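Local structure of LysM domain protein (Mycobacterium smegmatis, 4OIT) at residues Leu11-Ser16 with Asp52-Glu57; Asp3-Gly8 with Ala56-Asp61. The protein binds mannose as a bacterial lectin of the beta-prism II fold, working as a domain-swapped dimer. All blocks are in the same frame, centred on the assembly; numbering follows the deposited sequence.

Contact 1 of 2, residues Leu11-Ser16 with Asp52-Glu57; sequences LERGGS and DVVRAE
Arg13 lays the aliphatic part of its side chain across Val54, and this crossing is the main side-chain meeting between Leu11-Ser16 and Asp52-Glu57. The Arg13 chain turns about its CB-CG and CG-CD bonds (chi2 -139°, chi3 -49°), which carries its methylenes over the valine. Arg13 CG comes within 3.3 Å of Val54 O, while Arg13 CD rests 3.8 Å from Val54 CG1, the methyl beside the valine's own backbone N. At the far end a water lies in the guanidinium plane, at its edge; it donates to Val53 O at 3.0 Å and accepts a weak bond from Arg13 NH1, a weak water-mediated link between Arg13 and Val53.

Next to this crossing the backbones pair as antiparallel strands of a beta-prism II sheet, in which strand 53-58 runs between strands 10-12 and 64-68. Leu11 and Ala56 form a hydrogen-bonded pair with two reciprocal bonds, Ala56 N to Leu11 O at 2.9 Å and Leu11 N to Ala56 O at 3.0 Å. Both residues are buried and send their side chains to the same face of the sheet, where Ala56 also touches Phe64, Leu66 and Leu28.

A classic beta bulge places two successive residues, Val54 and Arg55, against the single residue Tyr67 of strand 64-68. On the face opposite Leu11 and Ala56, Arg55 CB sits 3.7 Å from Leu11 O, but the extended remainder of the arginine leads away, bringing its NE to Glu57 OE1 in a weak, 3.2 Å salt bridge. A type II turn spans Glu12 to Gly15, with a bond from Gly15 N to Glu12 O.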
loop_
_atom_site.group_PDB
_atom_site.type_symbol
_atom_site.label_atom_id
_atom_site.label_comp_id
_atom_site.label_asym_id
_atom_site.label_seq_id
_atom_site.Cartn_x
_atom_site.Cartn_y
_atom_site.Cartn_z
ATOM N N LEU B 11 3.773 -15.034 -0.057
ATOM C CA LEU B 11 4.402 -14.955 1.255
ATOM C C LEU B 11 4.036 -13.600 1.827
ATOM O O LEU B 11 4.154 -12.588 1.144
ATOM C CB LEU B 11 5.926 -15.060 1.169
ATOM C CG LEU B 11 6.561 -16.391 0.776
ATOM C CD1 LEU B 11 8.074 -16.267 0.853
ATOM C CD2 LEU B 11 6.076 -17.536 1.650
ATOM N N GLU B 12 3.573 -13.586 3.069
ATOM C CA GLU B 12 3.354 -12.339 3.797
ATOM C C GLU B 12 4.565 -12.108 4.698
ATOM O O GLU B 12 5.482 -12.931 4.721
ATOM C CB GLU B 12 2.049 -12.416 4.590
ATOM C CG GLU B 12 0.810 -12.428 3.697
ATOM C CD GLU B 12 -0.358 -13.202 4.288
ATOM O OE1 GLU B 12 -0.186 -14.396 4.633
ATOM O OE2 GLU B 12 -1.459 -12.623 4.399
ATOM N N ARG B 13 4.581 -10.988 5.418
ATOM C CA ARG B 13 5.712 -10.647 6.289
ATOM C C ARG B 13 5.966 -11.731 7.327
ATOM O O ARG B 13 5.082 -12.059 8.115
ATOM C CB ARG B 13 5.468 -9.329 7.021
ATOM C CG ARG B 13 5.278 -8.126 6.113
ATOM C CD ARG B 13 5.999 -6.901 6.655
ATOM N NE ARG B 13 5.714 -6.649 8.067
ATOM C CZ ARG B 13 6.266 -5.674 8.788
ATOM N NH1 ARG B 13 7.139 -4.834 8.239
ATOM N NH2 ARG B 13 5.939 -5.534 10.069
ATOM N N GLY B 14 7.179 -12.275 7.322
ATOM C CA GLY B 14 7.546 -13.383 8.207
ATOM C C GLY B 14 7.249 -14.752 7.616
ATOM O O GLY B 14 7.590 -15.775 8.210
ATOM N N GLY B 15 6.612 -14.773 6.445
ATOM C CA GLY B 15 6.260 -16.017 5.767
ATOM C C GLY B 15 7.471 -16.632 5.097
ATOM O O GLY B 15 8.360 -15.917 4.626
ATOM N N SER B 16 7.504 -17.962 5.052
ATOM C CA SER B 16 8.653 -18.684 4.515
ATOM C C SER B 16 8.244 -19.823 3.597
ATOM O O SER B 16 7.220 -20.473 3.812
ATOM C CB SER B 16 9.505 -19.256 5.652
ATOM O OG SER B 16 10.076 -18.228 6.441
ATOM N N ASP B 52 10.026 -1.288 2.446
ATOM C CA ASP B 52 8.639 -1.448 2.919
ATOM C C ASP B 52 7.838 -2.563 2.233
ATOM O O ASP B 52 6.609 -2.489 2.156
ATOM C CB ASP B 52 7.876 -0.124 2.781
ATOM C CG ASP B 52 8.576 1.025 3.469
ATOM O OD1 ASP B 52 8.929 0.880 4.658
ATOM O OD2 ASP B 52 8.764 2.077 2.821
ATOM N N VAL B 53 8.526 -3.593 1.749
ATOM C CA VAL B 53 7.856 -4.723 1.110
ATOM C C VAL B 53 7.093 -5.497 2.182
ATOM O O VAL B 53 7.673 -5.887 3.193
ATOM C CB VAL B 53 8.854 -5.656 0.392
ATOM C CG1 VAL B 53 8.152 -6.883 -0.178
ATOM C CG2 VAL B 53 9.577 -4.907 -0.718
ATOM N N VAL B 54 5.795 -5.703 1.961
ATOM C CA VAL B 54 4.943 -6.418 2.929
ATOM C C VAL B 54 4.359 -7.735 2.413
ATOM O O VAL B 54 3.825 -8.522 3.195
ATOM C CB VAL B 54 3.796 -5.532 3.463
ATOM C CG1 VAL B 54 4.368 -4.369 4.260
ATOM C CG2 VAL B 54 2.889 -5.043 2.336
ATOM N N ARG B 55 4.441 -7.968 1.107
ATOM C CA ARG B 55 4.084 -9.269 0.547
ATOM C C ARG B 55 4.845 -9.551 -0.739
ATOM O O ARG B 55 5.327 -8.635 -1.409
ATOM C CB ARG B 55 2.573 -9.382 0.312
ATOM C CG ARG B 55 2.036 -8.576 -0.860
ATOM C CD ARG B 55 0.556 -8.859 -1.078
ATOM N NE ARG B 55 0.001 -8.077 -2.183
ATOM C CZ ARG B 55 -0.302 -6.782 -2.123
ATOM N NH1 ARG B 55 -0.105 -6.081 -1.008
ATOM N NH2 ARG B 55 -0.804 -6.178 -3.193
ATOM N N ALA B 56 4.942 -10.836 -1.064
ATOM C CA ALA B 56 5.576 -11.300 -2.288
ATOM C C ALA B 56 4.658 -12.338 -2.912
ATOM O O ALA B 56 4.678 -13.508 -2.524
ATOM C CB ALA B 56 6.943 -11.894 -1.987
ATOM N N GLU B 57 3.843 -11.906 -3.869
ATOM C CA GLU B 57 2.807 -12.771 -4.428
ATOM C C GLU B 57 3.114 -13.276 -5.834
ATOM O O GLU B 57 3.532 -12.518 -6.713
ATOM C CB GLU B 57 1.432 -12.088 -4.378
ATOM C CG GLU B 57 1.232 -10.891 -5.295
ATOM C CD GLU B 57 -0.157 -10.287 -5.152
ATOM O OE1 GLU B 57 -0.817 -10.537 -4.118
ATOM O OE2 GLU B 57 -0.594 -9.559 -6.072
HETATM O O HOH W 1 8.900 -4.223 5.302
#

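Contact 2 of 2, residues Asp3-Gly8 with Ala56-Asp61; sequences DTLTAG and AEVQTD. With BMA (beta-D-mannopyranose), chain I.
Val58, near the end of strand 53-58 in this beta-prism II lectin, meets Leu5 across the contact between Asp3-Gly8 and Ala56-Asp61. Its CG2 methyl, anti to the valine's carbonyl carbon, lies 3.9 Å from Leu5 CB, and the two buried side chains cross at a slant. Strand 4-6 belongs to a beta ladder with a strand of the second subunit, whose Val84 also packs on Val58, so the contact borders the dimer interface. Val58 O accepts a short, bent bond from Gly8 N (2.6 Å, 138° at the hydrogen).

Gln59 turns its CB away from Asp3-Gly8 and extends beyond CG into the beta-D-mannopyranose pocket. Its NE2 donates to the sugar's O3 at 3.0 Å and more weakly to O2, while its OE1 is held by Tyr67 OH. Thr60 CG2 stays on the near side, touching the Gly8 backbone. Asp61 completes this part of the pocket: OD1 accepts from Asn63 N and, from the syn side but 31° out of the carboxylate plane, from Gln59 NE2 (2.9 Å), fixing the amide, and Asp61 OD2 takes the sugar's O2 hydroxyl at 2.8 Å.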
loop_
_atom_site.group_PDB
_atom_site.type_symbol
_atom_site.label_atom_id
_atom_site.label_comp_id
_atom_site.label_asym_id
_atom_site.label_seq_id
_atom_site.Cartn_x
_atom_site.Cartn_y
_atom_site.Cartn_z
ATOM N N ASP B 3 7.250 -26.008 0.084
ATOM C CA ASP B 3 8.260 -25.563 -0.876
ATOM C C ASP B 3 7.666 -24.854 -2.093
ATOM O O ASP B 3 8.407 -24.399 -2.967
ATOM C CB ASP B 3 9.119 -26.750 -1.337
ATOM C CG ASP B 3 8.350 -27.751 -2.190
ATOM O OD1 ASP B 3 7.106 -27.662 -2.270
ATOM O OD2 ASP B 3 8.997 -28.640 -2.778
ATOM N N THR B 4 6.340 -24.749 -2.142
ATOM C CA THR B 4 5.649 -24.289 -3.346
ATOM C C THR B 4 4.594 -23.215 -3.076
ATOM O O THR B 4 3.825 -23.309 -2.119
ATOM C CB THR B 4 4.984 -25.477 -4.077
ATOM O OG1 THR B 4 5.980 -26.452 -4.403
ATOM C CG2 THR B 4 4.294 -25.024 -5.365
ATOM N N LEU B 5 4.580 -22.200 -3.937
ATOM C CA LEU B 5 3.474 -21.254 -4.030
ATOM C C LEU B 5 2.906 -21.345 -5.438
ATOM O O LEU B 5 3.640 -21.227 -6.417
ATOM C CB LEU B 5 3.939 -19.820 -3.763
ATOM C CG LEU B 5 4.483 -19.499 -2.370
ATOM C CD1 LEU B 5 5.003 -18.071 -2.341
ATOM C CD2 LEU B 5 3.445 -19.702 -1.277
ATOM N N THR B 6 1.599 -21.566 -5.529
ATOM C CA THR B 6 0.906 -21.686 -6.812
ATOM C C THR B 6 0.228 -20.364 -7.175
ATOM O O THR B 6 0.210 -19.430 -6.374
ATOM C CB THR B 6 -0.117 -22.837 -6.779
ATOM O OG1 THR B 6 -0.967 -22.696 -5.635
ATOM C CG2 THR B 6 0.607 -24.174 -6.699
ATOM N N ALA B 7 -0.313 -20.292 -8.388
ATOM C CA ALA B 7 -0.878 -19.052 -8.929
ATOM C C ALA B 7 -1.833 -18.366 -7.955
ATOM O O ALA B 7 -2.808 -18.962 -7.502
ATOM C CB ALA B 7 -1.585 -19.327 -10.250
ATOM N N GLY B 8 -1.541 -17.109 -7.637
ATOM C CA GLY B 8 -2.365 -16.324 -6.720
ATOM C C GLY B 8 -1.901 -16.341 -5.273
ATOM O O GLY B 8 -2.394 -15.563 -4.461
ATOM N N ALA B 56 4.942 -10.836 -1.064
ATOM C CA ALA B 56 5.576 -11.300 -2.288
ATOM C C ALA B 56 4.658 -12.338 -2.912
ATOM O O ALA B 56 4.678 -13.508 -2.524
ATOM C CB ALA B 56 6.943 -11.894 -1.987
ATOM N N GLU B 57 3.843 -11.906 -3.869
ATOM C CA GLU B 57 2.807 -12.771 -4.428
ATOM C C GLU B 57 3.114 -13.276 -5.834
ATOM O O GLU B 57 3.532 -12.518 -6.713
ATOM C CB GLU B 57 1.432 -12.088 -4.378
ATOM C CG GLU B 57 1.232 -10.891 -5.295
ATOM C CD GLU B 57 -0.157 -10.287 -5.152
ATOM O OE1 GLU B 57 -0.817 -10.537 -4.118
ATOM O OE2 GLU B 57 -0.594 -9.559 -6.072
ATOM N N VAL B 58 2.914 -14.580 -6.009
ATOM C CA VAL B 58 2.961 -15.229 -7.310
ATOM C C VAL B 58 1.592 -14.994 -7.931
ATOM O O VAL B 58 0.610 -15.611 -7.523
ATOM C CB VAL B 58 3.229 -16.747 -7.180
ATOM C CG1 VAL B 58 3.340 -17.394 -8.552
ATOM C CG2 VAL B 58 4.490 -17.010 -6.370
ATOM N N GLN B 59 1.529 -14.091 -8.905
ATOM C CA GLN B 59 0.253 -13.631 -9.452
ATOM C C GLN B 59 -0.329 -14.577 -10.500
ATOM O O GLN B 59 0.387 -15.368 -11.120
ATOM C CB GLN B 59 0.414 -12.243 -10.065
ATOM C CG GLN B 59 0.875 -11.170 -9.083
ATOM C CD GLN B 59 1.007 -9.781 -9.701
ATOM O OE1 GLN B 59 1.172 -8.800 -8.984
ATOM N NE2 GLN B 59 0.940 -9.689 -11.026
ATOM N N THR B 60 -1.640 -14.464 -10.700
ATOM C CA THR B 60 -2.353 -15.251 -11.715
ATOM C C THR B 60 -1.973 -14.846 -13.142
ATOM O O THR B 60 -2.170 -15.625 -14.079
ATOM C CB THR B 60 -3.881 -15.128 -11.556
ATOM O OG1 THR B 60 -4.247 -13.746 -11.465
ATOM C CG2 THR B 60 -4.350 -15.856 -10.308
ATOM N N ASP B 61 -1.431 -13.636 -13.302
ATOM C CA ASP B 61 -0.921 -13.173 -14.603
ATOM C C ASP B 61 0.482 -13.705 -14.932
ATOM O O ASP B 61 1.037 -13.380 -15.979
ATOM C CB ASP B 61 -0.966 -11.633 -14.707
ATOM C CG ASP B 61 0.049 -10.935 -13.808
ATOM O OD1 ASP B 61 0.920 -11.604 -13.213
ATOM O OD2 ASP B 61 -0.025 -9.693 -13.691
HETATM C C1 BMA I . 3.043 -5.840 -14.364
HETATM C C2 BMA I . 1.859 -6.612 -13.762
HETATM C C3 BMA I . 1.581 -5.995 -12.399
HETATM C C4 BMA I . 2.837 -5.822 -11.544
HETATM C C5 BMA I . 4.042 -5.180 -12.245
HETATM C C6 BMA I . 5.273 -5.669 -11.492
HETATM O O1 BMA I . 3.530 -6.228 -15.684
HETATM O O2 BMA I . 2.182 -8.023 -13.622
HETATM O O3 BMA I . 0.634 -6.802 -11.675
HETATM O O4 BMA I . 2.514 -4.971 -10.428
HETATM O O5 BMA I . 4.239 -5.486 -13.637
HETATM O O6 BMA I . 6.315 -4.695 -11.582
#

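In the fold
Both contacts use strand 53-58 and share Ala56 and Glu57; their centres lie about 12 Å apart. The centre of contact 1 is about 8 Å from the centre of the chain and that of contact 2 about 18 Å from it. They also touch directly, Leu11 CG of contact 1 packing 3.9 Å from Leu5 CD1 of contact 2; strands 4-6 and 10-12 are consecutive in the chain. Contact 2 supplies two residues of the beta-D-mannopyranose pocket, which Asn63, Val65 and Tyr67 complete. Contact 1 stands farther from the sugar, the Arg55 side chain about 8 Å from it, but its bulge residues bond through their backbones to Tyr67, whose OH is hydrogen-bonded to that mannose.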